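Local coordinates for protein arginine decarboxylase (Campylobacter jejuni subsp. jejuni, PDB 3NZP) that probably catalyses the pyridoxal 5'-phosphate-dependent decarboxylation of arginine to agmatine, a step in polyamine and spermidine biosynthesis, at residues Glu138-Gly143 with Glu164-Ile169; Glu158-Leu163 with Phe204-Thr209; Leu223-Thr228 with Ala263-Ala268; Ile254-Arg259 with Lys310-Pro315. All blocks are in the same frame, centred on the assembly; numbering follows the deposited sequence.

Interaction 1 (Glu138-Gly143 with Glu164-Ile169)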
loop_
_atom_site.group_PDB
_atom_site.type_symbol
_atom_site.label_atom_id
_atom_site.label_comp_id
_atom_site.label_asym_id
_atom_site.label_seq_id
_atom_site.Cartn_x
_atom_site.Cartn_y
_atom_site.Cartn_z
ATOM N N GLU B 138 29.131 2.901 -4.639
ATOM C CA GLU B 138 28.891 3.825 -3.536
ATOM C C GLU B 138 28.500 3.108 -2.243
ATOM O O GLU B 138 29.118 3.321 -1.202
ATOM C CB GLU B 138 27.819 4.858 -3.917
ATOM C CG GLU B 138 27.406 5.804 -2.769
ATOM C CD GLU B 138 26.352 6.846 -3.167
ATOM O OE1 GLU B 138 25.755 7.464 -2.256
ATOM O OE2 GLU B 138 26.121 7.051 -4.382
ATOM N N LEU B 139 27.487 2.251 -2.296
ATOM C CA LEU B 139 27.054 1.539 -1.094
ATOM C C LEU B 139 28.185 0.710 -0.462
ATOM O O LEU B 139 28.328 0.675 0.761
ATOM C CB LEU B 139 25.855 0.643 -1.424
ATOM C CG LEU B 139 25.097 0.007 -0.258
ATOM C CD1 LEU B 139 24.671 1.048 0.747
ATOM C CD2 LEU B 139 23.890 -0.693 -0.814
ATOM N N ILE B 140 28.987 0.053 -1.297
ATOM C CA ILE B 140 30.098 -0.746 -0.804
ATOM C C ILE B 140 31.104 0.155 -0.097
ATOM O O ILE B 140 31.573 -0.151 1.004
ATOM C CB ILE B 140 30.789 -1.492 -1.958
ATOM C CG1 ILE B 140 29.757 -2.382 -2.657
ATOM C CG2 ILE B 140 31.940 -2.334 -1.444
ATOM C CD1 ILE B 140 30.309 -3.177 -3.811
ATOM N N ASN B 141 31.418 1.282 -0.724
ATOM C CA ASN B 141 32.358 2.223 -0.143
ATOM C C ASN B 141 31.909 2.705 1.214
ATOM O O ASN B 141 32.678 2.675 2.179
ATOM C CB ASN B 141 32.564 3.406 -1.066
ATOM C CG ASN B 141 33.765 3.224 -1.932
ATOM O OD1 ASN B 141 34.879 3.110 -1.428
ATOM N ND2 ASN B 141 33.557 3.177 -3.246
ATOM N N ILE B 142 30.671 3.157 1.312
ATOM C CA ILE B 142 30.197 3.624 2.597
ATOM C C ILE B 142 30.227 2.487 3.618
ATOM O O ILE B 142 30.433 2.719 4.811
ATOM C CB ILE B 142 28.778 4.215 2.479
ATOM C CG1 ILE B 142 28.164 4.372 3.867
ATOM C CG2 ILE B 142 27.923 3.338 1.623
ATOM C CD1 ILE B 142 26.769 4.929 3.825
ATOM N N GLY B 143 30.046 1.251 3.150
ATOM C CA GLY B 143 30.088 0.113 4.062
ATOM C C GLY B 143 31.483 0.029 4.647
ATOM O O GLY B 143 31.676 -0.228 5.841
ATOM N N GLU B 164 33.162 -9.103 -6.596
ATOM C CA GLU B 164 34.251 -8.517 -7.363
ATOM C C GLU B 164 34.392 -7.046 -7.003
ATOM O O GLU B 164 35.488 -6.568 -6.732
ATOM C CB GLU B 164 33.954 -8.679 -8.845
ATOM C CG GLU B 164 33.495 -10.081 -9.164
ATOM C CD GLU B 164 34.282 -10.683 -10.288
ATOM O OE1 GLU B 164 34.267 -10.095 -11.387
ATOM O OE2 GLU B 164 34.921 -11.733 -10.073
ATOM N N ALA B 165 33.271 -6.336 -6.994
ATOM C CA ALA B 165 33.277 -4.924 -6.647
ATOM C C ALA B 165 33.986 -4.702 -5.312
ATOM O O ALA B 165 34.837 -3.826 -5.195
ATOM C CB ALA B 165 31.851 -4.409 -6.570
ATOM N N ILE B 166 33.631 -5.496 -4.306
ATOM C CA ILE B 166 34.255 -5.365 -3.000
ATOM C C ILE B 166 35.755 -5.595 -3.106
ATOM O O ILE B 166 36.556 -4.780 -2.643
ATOM C CB ILE B 166 33.678 -6.375 -2.006
ATOM C CG1 ILE B 166 32.206 -6.069 -1.769
ATOM C CG2 ILE B 166 34.444 -6.325 -0.694
ATOM C CD1 ILE B 166 31.594 -6.943 -0.733
ATOM N N ILE B 167 36.131 -6.714 -3.717
ATOM C CA ILE B 167 37.538 -7.067 -3.900
ATOM C C ILE B 167 38.307 -5.884 -4.475
ATOM O O ILE B 167 39.385 -5.541 -3.989
ATOM C CB ILE B 167 37.674 -8.281 -4.840
ATOM C CG1 ILE B 167 37.180 -9.536 -4.118
ATOM C CG2 ILE B 167 39.107 -8.439 -5.285
ATOM C CD1 ILE B 167 37.063 -10.752 -5.002
ATOM N N ASP B 168 37.747 -5.264 -5.507
ATOM C CA ASP B 168 38.372 -4.112 -6.135
ATOM C C ASP B 168 38.544 -2.955 -5.192
ATOM O O ASP B 168 39.664 -2.562 -4.899
ATOM C CB ASP B 168 37.555 -3.641 -7.326
ATOM C CG ASP B 168 37.691 -4.558 -8.502
ATOM O OD1 ASP B 168 38.211 -5.683 -8.299
ATOM O OD2 ASP B 168 37.277 -4.164 -9.623
ATOM N N ILE B 169 37.438 -2.397 -4.715
ATOM C CA ILE B 169 37.552 -1.251 -3.833
ATOM C C ILE B 169 38.237 -1.619 -2.528
ATOM O O ILE B 169 38.546 -0.750 -1.718
ATOM C CB ILE B 169 36.184 -0.596 -3.500
ATOM C CG1 ILE B 169 35.609 -1.217 -2.245
ATOM C CG2 ILE B 169 35.195 -0.757 -4.643
ATOM C CD1 ILE B 169 34.558 -0.354 -1.640
#
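The one flat group at this interface is the amide of Asn141, and the delta-methyl of Ile169 lies over one of its faces. Ile169 CD1 comes 3.5 Å from Asn141 OD1 and 3.7 Å from Asn141 CG, so the methyl meets the amide from above the plane and takes no part in its hydrogen bonding. Asn141 ND2 turns back along its own helix to make a weak hydrogen bond with Arg137 O. Beside the amide, Ile140 makes the largest single contribution, with its two arms. CG1 stands beside the backbone N (chi1 -58°) and carries CD1 outward to the CB of Ala165, 3.4 Å off. The other arm, CG2, enters between Ile166 and Ile169, with 3.8 Å from Ile140 CG2 to Ile166 CG1 and 3.3 Å from Ile140 CG2 to Ile169 CD1. The Ile140 and Ile166 side chains cross at about a right angle. These are neighbouring outer helices of a TIM barrel: helix 137-148 follows strand 128-131, while helix 160-170 follows strand 152-157. Their local axes pass 10.1 Å apart at a crossing angle of -53°, and no hydrogen bond joins the two segments. Leu155 of strand 152-157 lies beneath, touching both Ile140 and Ile166, while Phe144 packs on Ile166 and Ile169. On another side of helix 137-148, Glu138 forms salt bridges with Lys113 and with Lys607 of the second subunit.

Interaction 2 (Glu158-Leu163 with Phe204-Thr209)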
loop_
_atom_site.group_PDB
_atom_site.type_symbol
_atom_site.label_atom_id
_atom_site.label_comp_id
_atom_site.label_asym_id
_atom_site.label_seq_id
_atom_site.Cartn_x
_atom_site.Cartn_y
_atom_site.Cartn_z
ATOM N N GLU B 158 25.019 -10.596 -2.841
ATOM C CA GLU B 158 23.834 -11.175 -3.455
ATOM C C GLU B 158 24.231 -11.874 -4.755
ATOM O O GLU B 158 23.519 -12.751 -5.237
ATOM C CB GLU B 158 22.818 -10.078 -3.763
ATOM C CG GLU B 158 22.497 -9.176 -2.585
ATOM C CD GLU B 158 21.737 -9.898 -1.494
ATOM O OE1 GLU B 158 20.800 -10.643 -1.847
ATOM O OE2 GLU B 158 22.066 -9.717 -0.296
ATOM N N GLY B 159 25.367 -11.467 -5.317
ATOM C CA GLY B 159 25.862 -12.052 -6.554
ATOM C C GLY B 159 27.370 -11.886 -6.710
ATOM O O GLY B 159 27.957 -10.952 -6.159
ATOM N N LEU B 160 28.003 -12.792 -7.457
ATOM C CA LEU B 160 29.452 -12.736 -7.684
ATOM C C LEU B 160 29.934 -11.342 -8.054
ATOM O O LEU B 160 30.980 -10.878 -7.590
ATOM C CB LEU B 160 29.860 -13.720 -8.773
ATOM C CG LEU B 160 30.437 -15.042 -8.254
ATOM C CD1 LEU B 160 29.532 -15.647 -7.188
ATOM C CD2 LEU B 160 30.586 -15.996 -9.416
ATOM N N ASN B 161 29.157 -10.675 -8.896
ATOM C CA ASN B 161 29.478 -9.329 -9.314
ATOM C C ASN B 161 29.791 -8.410 -8.141
ATOM O O ASN B 161 30.800 -7.708 -8.144
ATOM C CB ASN B 161 28.326 -8.755 -10.110
ATOM C CG ASN B 161 28.778 -8.231 -11.438
ATOM O OD1 ASN B 161 29.231 -8.997 -12.303
ATOM N ND2 ASN B 161 28.674 -6.906 -11.617
ATOM N N GLU B 162 28.908 -8.403 -7.145
ATOM C CA GLU B 162 29.111 -7.572 -5.962
ATOM C C GLU B 162 30.404 -7.929 -5.254
ATOM O O GLU B 162 31.077 -7.059 -4.691
ATOM C CB GLU B 162 27.975 -7.747 -4.968
ATOM C CG GLU B 162 26.648 -7.280 -5.459
ATOM C CD GLU B 162 25.559 -7.441 -4.402
ATOM O OE1 GLU B 162 24.405 -7.023 -4.686
ATOM O OE2 GLU B 162 25.858 -7.983 -3.300
ATOM N N LEU B 163 30.739 -9.217 -5.273
ATOM C CA LEU B 163 31.948 -9.696 -4.614
ATOM C C LEU B 163 33.151 -9.059 -5.274
ATOM O O LEU B 163 34.046 -8.526 -4.607
ATOM C CB LEU B 163 32.045 -11.217 -4.704
ATOM C CG LEU B 163 33.214 -11.877 -3.971
ATOM C CD1 LEU B 163 33.198 -11.509 -2.488
ATOM C CD2 LEU B 163 33.131 -13.390 -4.159
ATOM N N PHE B 204 16.785 -15.299 -4.903
ATOM C CA PHE B 204 18.081 -14.619 -4.994
ATOM C C PHE B 204 19.108 -15.347 -4.138
ATOM O O PHE B 204 18.744 -16.133 -3.268
ATOM C CB PHE B 204 17.942 -13.191 -4.494
ATOM C CG PHE B 204 16.897 -12.415 -5.209
ATOM C CD1 PHE B 204 17.187 -11.805 -6.416
ATOM C CD2 PHE B 204 15.614 -12.300 -4.679
ATOM C CE1 PHE B 204 16.220 -11.087 -7.092
ATOM C CE2 PHE B 204 14.632 -11.581 -5.350
ATOM C CZ PHE B 204 14.936 -10.973 -6.560
ATOM N N GLY B 205 20.385 -15.069 -4.368
ATOM C CA GLY B 205 21.427 -15.736 -3.610
ATOM C C GLY B 205 22.396 -16.416 -4.558
ATOM O O GLY B 205 22.187 -16.419 -5.771
ATOM N N LEU B 206 23.459 -16.992 -4.013
ATOM C CA LEU B 206 24.450 -17.651 -4.841
ATOM C C LEU B 206 24.171 -19.141 -4.965
ATOM O O LEU B 206 23.845 -19.794 -3.983
ATOM C CB LEU B 206 25.841 -17.435 -4.252
ATOM C CG LEU B 206 26.301 -15.999 -4.061
ATOM C CD1 LEU B 206 27.673 -16.015 -3.418
ATOM C CD2 LEU B 206 26.353 -15.274 -5.388
ATOM N N THR B 207 24.301 -19.672 -6.175
ATOM C CA THR B 207 24.074 -21.093 -6.395
ATOM C C THR B 207 25.250 -21.867 -5.813
ATOM O O THR B 207 26.256 -21.277 -5.432
ATOM C CB THR B 207 23.969 -21.413 -7.881
ATOM O OG1 THR B 207 25.273 -21.362 -8.477
ATOM C CG2 THR B 207 23.074 -20.401 -8.560
ATOM N N SER B 208 25.131 -23.190 -5.752
ATOM C CA SER B 208 26.202 -24.005 -5.194
ATOM C C SER B 208 27.487 -23.812 -5.985
ATOM O O SER B 208 28.566 -23.668 -5.415
ATOM C CB SER B 208 25.803 -25.489 -5.175
ATOM O OG SER B 208 25.450 -25.959 -6.467
ATOM N N THR B 209 27.372 -23.792 -7.302
ATOM C CA THR B 209 28.543 -23.614 -8.127
ATOM C C THR B 209 29.088 -22.190 -7.949
ATOM O O THR B 209 30.304 -21.987 -7.884
ATOM C CB THR B 209 28.214 -23.957 -9.616
ATOM O OG1 THR B 209 28.585 -22.861 -10.461
ATOM C CG2 THR B 209 26.716 -24.287 -9.775
HETATM O O HOH W 1 22.232 -13.689 -7.732
#
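Leu206, Glu158 and Leu160 bury the most surface here, and the delta-methyl CD2 of Leu206 does most of the touching. With its CG lying opposite the carbonyl carbon (chi1 -58°), Leu206 reaches across to the start of helix 160-170. There CD2 sits 3.5 Å from Gly159 CA and 3.6 Å from Leu160 N, over the backbone of the helix N-cap. The Leu160 side chain supplies a second wall, its CD1 lying 3.7 Å from Leu206 CD2. Glu158 takes part mainly through its backbone: its O is 3.8 Å from the same Leu206 methyl. A water donates to Glu158 O at 3.0 Å and makes a weak bond to Gly205 O, bridging the two loops where no direct hydrogen bond links them. Glu158 N is held from its own side by Glu162 OE2 at 2.8 Å, a fairly straight bond (162°) that meets the carboxylate from above its plane. The Glu158 carboxylate turns elsewhere, forming a salt bridge with Arg183 and a weak bond to Gly133 N. Leu206 is fixed by backbone hydrogen bonds to Arg183 and Arg185. Thr207 caps helix 208-220 through Glu210 N, and Ser208 OG bonds Glu406 of the second subunit. With the Glu158 side chain about 7 Å from the bound pyridoxal phosphate, the contact joins two successive strand-to-helix connections at the cofactor-binding end of a TIM barrel.

Interaction 3 (Leu223-Thr228 with Ala263-Ala268)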
loop_
_atom_site.group_PDB
_atom_site.type_symbol
_atom_site.label_atom_id
_atom_site.label_comp_id
_atom_site.label_asym_id
_atom_site.label_seq_id
_atom_site.Cartn_x
_atom_site.Cartn_y
_atom_site.Cartn_z
ATOM N N LEU B 223 41.422 -13.052 0.926
ATOM C CA LEU B 223 40.379 -12.331 1.651
ATOM C C LEU B 223 39.485 -13.281 2.458
ATOM O O LEU B 223 38.511 -12.849 3.066
ATOM C CB LEU B 223 39.532 -11.527 0.654
ATOM C CG LEU B 223 39.411 -10.000 0.807
ATOM C CD1 LEU B 223 40.717 -9.393 1.270
ATOM C CD2 LEU B 223 38.976 -9.394 -0.538
ATOM N N LEU B 224 39.821 -14.568 2.471
ATOM C CA LEU B 224 39.014 -15.528 3.203
ATOM C C LEU B 224 38.786 -15.065 4.622
ATOM O O LEU B 224 37.798 -15.424 5.244
ATOM C CB LEU B 224 39.678 -16.901 3.208
ATOM C CG LEU B 224 39.452 -17.738 1.943
ATOM C CD1 LEU B 224 40.092 -19.103 2.123
ATOM C CD2 LEU B 224 37.959 -17.892 1.683
ATOM N N GLU B 225 39.706 -14.258 5.124
ATOM C CA GLU B 225 39.600 -13.739 6.471
ATOM C C GLU B 225 38.282 -12.994 6.681
ATOM O O GLU B 225 37.748 -12.962 7.783
ATOM C CB GLU B 225 40.757 -12.785 6.735
ATOM C CG GLU B 225 42.116 -13.448 6.778
ATOM C CD GLU B 225 42.381 -14.147 8.106
ATOM O OE1 GLU B 225 43.523 -14.624 8.307
ATOM O OE2 GLU B 225 41.452 -14.217 8.946
ATOM N N GLN B 226 37.758 -12.398 5.615
ATOM C CA GLN B 226 36.527 -11.636 5.714
ATOM C C GLN B 226 35.276 -12.486 5.696
ATOM O O GLN B 226 34.307 -12.182 6.392
ATOM C CB GLN B 226 36.454 -10.606 4.598
ATOM C CG GLN B 226 37.721 -9.773 4.468
ATOM C CD GLN B 226 38.285 -9.332 5.816
ATOM O OE1 GLN B 226 37.608 -8.666 6.612
ATOM N NE2 GLN B 226 39.541 -9.703 6.072
ATOM N N PHE B 227 35.282 -13.550 4.898
ATOM C CA PHE B 227 34.128 -14.430 4.817
ATOM C C PHE B 227 33.830 -14.996 6.208
ATOM O O PHE B 227 34.462 -15.951 6.639
ATOM C CB PHE B 227 34.410 -15.540 3.811
ATOM C CG PHE B 227 33.252 -16.458 3.580
ATOM C CD1 PHE B 227 31.954 -16.048 3.842
ATOM C CD2 PHE B 227 33.460 -17.738 3.085
ATOM C CE1 PHE B 227 30.871 -16.898 3.617
ATOM C CE2 PHE B 227 32.388 -18.601 2.854
ATOM C CZ PHE B 227 31.089 -18.179 3.123
ATOM N N THR B 228 32.869 -14.410 6.915
ATOM C CA THR B 228 32.551 -14.892 8.251
ATOM C C THR B 228 31.160 -15.481 8.472
ATOM O O THR B 228 30.930 -16.142 9.492
ATOM C CB THR B 228 32.768 -13.792 9.285
ATOM O OG1 THR B 228 31.961 -12.653 8.958
ATOM C CG2 THR B 228 34.217 -13.399 9.310
ATOM N N ALA B 263 37.176 -22.045 4.094
ATOM C CA ALA B 263 36.559 -20.877 4.710
ATOM C C ALA B 263 36.604 -21.007 6.228
ATOM O O ALA B 263 35.567 -21.102 6.879
ATOM C CB ALA B 263 35.122 -20.751 4.237
ATOM N N LYS B 264 37.804 -20.989 6.793
ATOM C CA LYS B 264 37.954 -21.144 8.230
ATOM C C LYS B 264 37.325 -20.058 9.084
ATOM O O LYS B 264 36.912 -20.308 10.222
ATOM C CB LYS B 264 39.435 -21.312 8.587
ATOM C CG LYS B 264 39.841 -22.784 8.688
ATOM C CD LYS B 264 39.491 -23.556 7.401
ATOM C CE LYS B 264 39.383 -25.070 7.631
ATOM N NZ LYS B 264 38.247 -25.463 8.523
ATOM N N ASN B 265 37.226 -18.857 8.533
ATOM C CA ASN B 265 36.644 -17.763 9.283
ATOM C C ASN B 265 35.127 -17.791 9.296
ATOM O O ASN B 265 34.494 -17.058 10.050
ATOM C CB ASN B 265 37.125 -16.442 8.734
ATOM C CG ASN B 265 37.907 -15.674 9.748
ATOM O OD1 ASN B 265 37.473 -15.522 10.899
ATOM N ND2 ASN B 265 39.072 -15.174 9.340
ATOM N N LEU B 266 34.553 -18.635 8.448
ATOM C CA LEU B 266 33.114 -18.774 8.387
ATOM C C LEU B 266 32.664 -19.453 9.678
ATOM O O LEU B 266 32.844 -20.657 9.858
ATOM C CB LEU B 266 32.724 -19.612 7.177
ATOM C CG LEU B 266 31.268 -20.076 7.091
ATOM C CD1 LEU B 266 30.310 -18.898 7.242
ATOM C CD2 LEU B 266 31.077 -20.780 5.758
ATOM N N LYS B 267 32.081 -18.664 10.574
ATOM C CA LYS B 267 31.650 -19.170 11.857
ATOM C C LYS B 267 30.246 -18.756 12.274
ATOM O O LYS B 267 29.895 -18.830 13.460
ATOM C CB LYS B 267 32.649 -18.742 12.926
ATOM C CG LYS B 267 34.066 -19.217 12.655
ATOM C CD LYS B 267 34.982 -18.892 13.823
ATOM C CE LYS B 267 36.401 -19.345 13.559
ATOM N NZ LYS B 267 37.187 -19.230 14.816
ATOM N N ALA B 268 29.434 -18.327 11.318
ATOM C CA ALA B 268 28.079 -17.936 11.656
ATOM C C ALA B 268 27.091 -18.162 10.532
ATOM O O ALA B 268 27.447 -18.148 9.358
ATOM C CB ALA B 268 28.039 -16.477 12.101
#
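Thr228 O receives the backbone N-H groups of both Lys267 and Ala268, joining the beginnings of strands 227-231 and 268-272, parallel neighbours in the TIM barrel. The bond from Lys267 N to Thr228 O is the sounder of the two, at 3.0 Å and 154°, although the donor stands above the carbonyl plane. Ala268 N, 3.2 Å from Thr228 O, adds a weak bond. Ala268 is paired further with Ile230 and Lys267 with Asp316, while Thr228 and Gln226 bond back to Ile180, so the sheet continues on both sides. The approach to the second strand is a type I turn, Ala263 to Leu266, closed by Leu266 N on Ala263 O. It sets the carbonyl of Asn265 facing Thr228, whose CA-H makes a CH...O contact with Asn265 O at 3.4 Å. The Asn265 side chain leans toward Glu225, its ND2 lying 2.6 Å from Glu225 OE2, with the amide and carboxylate planes 61° apart. Beneath this polar layer the packing is apolar. Phe227 points its ring away from its backbone N (chi1 -176°), alongside the Leu266 side chain, among Leu218, Leu182 and Leu258. Leu266 CB lies over one face of the ring. Ala263 CB approaches it obliquely, 3.6 Å from Phe227 CD2, and Leu266 CD2 rests 3.7 Å from Phe227 CZ.

Interaction 4 (Ile254-Arg259 with Lys310-Pro315)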
loop_
_atom_site.group_PDB
_atom_site.type_symbol
_atom_site.label_atom_id
_atom_site.label_comp_id
_atom_site.label_asym_id
_atom_site.label_seq_id
_atom_site.Cartn_x
_atom_site.Cartn_y
_atom_site.Cartn_z
ATOM N N ILE B 254 25.608 -26.498 3.874
ATOM C CA ILE B 254 26.366 -25.605 2.997
ATOM C C ILE B 254 27.457 -24.979 3.861
ATOM O O ILE B 254 28.607 -24.857 3.448
ATOM C CB ILE B 254 25.459 -24.485 2.392
ATOM C CG1 ILE B 254 24.500 -25.089 1.364
ATOM C CG2 ILE B 254 26.297 -23.417 1.713
ATOM C CD1 ILE B 254 23.633 -24.090 0.670
ATOM N N TYR B 255 27.082 -24.595 5.074
ATOM C CA TYR B 255 28.015 -24.006 6.021
ATOM C C TYR B 255 29.218 -24.922 6.239
ATOM O O TYR B 255 30.353 -24.513 6.030
ATOM C CB TYR B 255 27.306 -23.770 7.345
ATOM C CG TYR B 255 28.232 -23.625 8.519
ATOM C CD1 TYR B 255 28.966 -22.461 8.714
ATOM C CD2 TYR B 255 28.342 -24.642 9.461
ATOM C CE1 TYR B 255 29.782 -22.315 9.832
ATOM C CE2 TYR B 255 29.150 -24.508 10.574
ATOM C CZ TYR B 255 29.862 -23.345 10.760
ATOM O OH TYR B 255 30.629 -23.200 11.894
ATOM N N THR B 256 28.969 -26.160 6.664
ATOM C CA THR B 256 30.060 -27.106 6.904
ATOM C C THR B 256 30.901 -27.321 5.646
ATOM O O THR B 256 32.125 -27.236 5.697
ATOM C CB THR B 256 29.551 -28.498 7.405
ATOM O OG1 THR B 256 28.661 -29.072 6.442
ATOM C CG2 THR B 256 28.832 -28.364 8.737
ATOM N N GLU B 257 30.247 -27.594 4.520
ATOM C CA GLU B 257 30.959 -27.816 3.267
ATOM C C GLU B 257 31.877 -26.656 2.899
ATOM O O GLU B 257 32.964 -26.855 2.349
ATOM C CB GLU B 257 29.970 -28.047 2.128
ATOM C CG GLU B 257 29.447 -29.451 2.053
ATOM C CD GLU B 257 30.555 -30.462 1.830
ATOM O OE1 GLU B 257 31.370 -30.252 0.900
ATOM O OE2 GLU B 257 30.610 -31.463 2.580
ATOM N N LEU B 258 31.424 -25.442 3.193
ATOM C CA LEU B 258 32.190 -24.253 2.888
ATOM C C LEU B 258 33.396 -24.162 3.804
ATOM O O LEU B 258 34.466 -23.721 3.387
ATOM C CB LEU B 258 31.305 -23.014 3.024
ATOM C CG LEU B 258 30.977 -22.213 1.756
ATOM C CD1 LEU B 258 30.941 -23.083 0.519
ATOM C CD2 LEU B 258 29.639 -21.541 1.953
ATOM N N ARG B 259 33.241 -24.582 5.053
ATOM C CA ARG B 259 34.372 -24.534 5.963
ATOM C C ARG B 259 35.435 -25.538 5.545
ATOM O O ARG B 259 36.633 -25.249 5.588
ATOM C CB ARG B 259 33.947 -24.844 7.384
ATOM C CG ARG B 259 33.027 -23.832 7.978
ATOM C CD ARG B 259 33.177 -23.879 9.470
ATOM N NE ARG B 259 34.590 -23.778 9.808
ATOM C CZ ARG B 259 35.053 -23.493 11.015
ATOM N NH1 ARG B 259 34.212 -23.279 12.015
ATOM N NH2 ARG B 259 36.361 -23.410 11.214
ATOM N N LYS B 310 29.180 -33.730 10.703
ATOM C CA LYS B 310 30.341 -33.328 9.931
ATOM C C LYS B 310 31.498 -33.050 10.876
ATOM O O LYS B 310 32.562 -32.598 10.457
ATOM C CB LYS B 310 30.016 -32.071 9.126
ATOM C CG LYS B 310 28.775 -32.183 8.254
ATOM C CD LYS B 310 28.897 -33.327 7.259
ATOM C CE LYS B 310 27.900 -33.196 6.096
ATOM N NZ LYS B 310 28.096 -31.980 5.218
ATOM N N LYS B 311 31.282 -33.342 12.156
ATOM C CA LYS B 311 32.281 -33.115 13.214
ATOM C C LYS B 311 33.053 -31.827 12.995
ATOM O O LYS B 311 34.281 -31.794 13.037
ATOM C CB LYS B 311 33.235 -34.309 13.347
ATOM C CG LYS B 311 33.787 -34.836 12.053
ATOM C CD LYS B 311 34.405 -36.210 12.248
ATOM C CE LYS B 311 34.924 -36.753 10.922
ATOM N NZ LYS B 311 35.587 -38.075 11.072
ATOM N N ASP B 312 32.285 -30.764 12.765
ATOM C CA ASP B 312 32.818 -29.432 12.541
ATOM C C ASP B 312 32.413 -28.549 13.706
ATOM O O ASP B 312 31.848 -29.020 14.701
ATOM C CB ASP B 312 32.272 -28.871 11.236
ATOM C CG ASP B 312 33.244 -27.926 10.562
ATOM O OD1 ASP B 312 33.220 -27.857 9.313
ATOM O OD2 ASP B 312 34.032 -27.258 11.272
ATOM N N LEU B 313 32.700 -27.263 13.570
ATOM C CA LEU B 313 32.399 -26.277 14.605
ATOM C C LEU B 313 30.953 -25.793 14.625
ATOM O O LEU B 313 30.427 -25.337 13.609
ATOM C CB LEU B 313 33.324 -25.075 14.427
ATOM C CG LEU B 313 32.978 -23.882 15.298
ATOM C CD1 LEU B 313 33.225 -24.242 16.751
ATOM C CD2 LEU B 313 33.807 -22.688 14.876
ATOM N N GLU B 314 30.309 -25.888 15.785
ATOM C CA GLU B 314 28.931 -25.413 15.915
ATOM C C GLU B 314 28.951 -23.921 15.584
ATOM O O GLU B 314 29.626 -23.142 16.263
ATOM C CB GLU B 314 28.424 -25.630 17.338
ATOM C CG GLU B 314 28.152 -27.083 17.689
ATOM C CD GLU B 314 27.624 -27.245 19.102
ATOM O OE1 GLU B 314 27.157 -28.353 19.445
ATOM O OE2 GLU B 314 27.675 -26.266 19.875
ATOM N N PRO B 315 28.217 -23.502 14.534
ATOM C CA PRO B 315 28.145 -22.101 14.084
ATOM C C PRO B 315 27.473 -21.118 15.045
ATOM O O PRO B 315 26.790 -21.511 15.986
ATOM C CB PRO B 315 27.386 -22.216 12.769
ATOM C CG PRO B 315 26.427 -23.330 13.057
ATOM C CD PRO B 315 27.325 -24.349 13.717
#
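A Schellman motif ends helix 292-309, with Lys311 as its C-prime residue at positive phi and Asp312 N bonded back to Ala307 O. This turn, just before strand 316-319, presents Lys310, Asp312, Leu313 and Pro315 to Tyr255, Thr256, Glu257 and Arg259 on the neighbouring TIM-barrel helix 242-260. With CG anti to its N (chi1 160°), Tyr255 donates from OH to Leu313 O at 2.7 Å. That oxygen lies at the ring edge, near the ring plane, while the hydroxyl stands above the plane of the carbonyl. Pro315 CB rests on one ring face as a CH-pi contact, 3.8 Å from the Tyr255 centroid and 27° off the normal; Arg259 CG covers part of the opposite face. One residue on, at Thr256, the Lys310 chain, bent at chi2 and chi4, crosses the threonine at about a right angle. Its NZ donates to Thr256 OG1 at 3.2 Å and also bonds Asn253 OD1, with Glu257 OE2 a long salt-bridge partner at 3.7 Å. Thr256 OG1 itself hydrogen-bonds Asn253 O, one turn back in its own helix. Asp312 OD2 accepts Leu313 N at 2.7 Å and lies over one face of the Arg259 guanidinium, 3.8 Å from Arg259 NE. No N-H of the guanidinium points at that oxygen. Two hydrogen bonds grip the loop across the contact, a neutral one from the Tyr255 hydroxyl to Leu313 O and one from the Lys310 ammonium to Thr256 OG1; the two ion pairs are long and probably add general electrostatic attraction more than directional hold.

Overall arrangement
All four contacts lie on one side of the chain's centre, in the eight-stranded parallel barrel that binds the cofactor. Interactions 1 and 2 alternate along the chain and share helix 160-170, their centres 15 Å apart. Interactions 3 and 4 also alternate, with centres 12 Å apart, and touch where Ala263 N probably bonds Leu258 O. Interaction 3 touches interaction 1 as well, through Leu223 on Ile167. Interactions 1 and 4 are the farthest apart, at 28 Å. Each contact joins neighbouring parts of the barrel: interactions 1 and 2 between strands 128-131 and 179-183, interactions 3 and 4 between strands 227-231 and 316-319. Interaction 2 lies closest to the cofactor, and interactions 1, 2 and 4 also meet the second subunit.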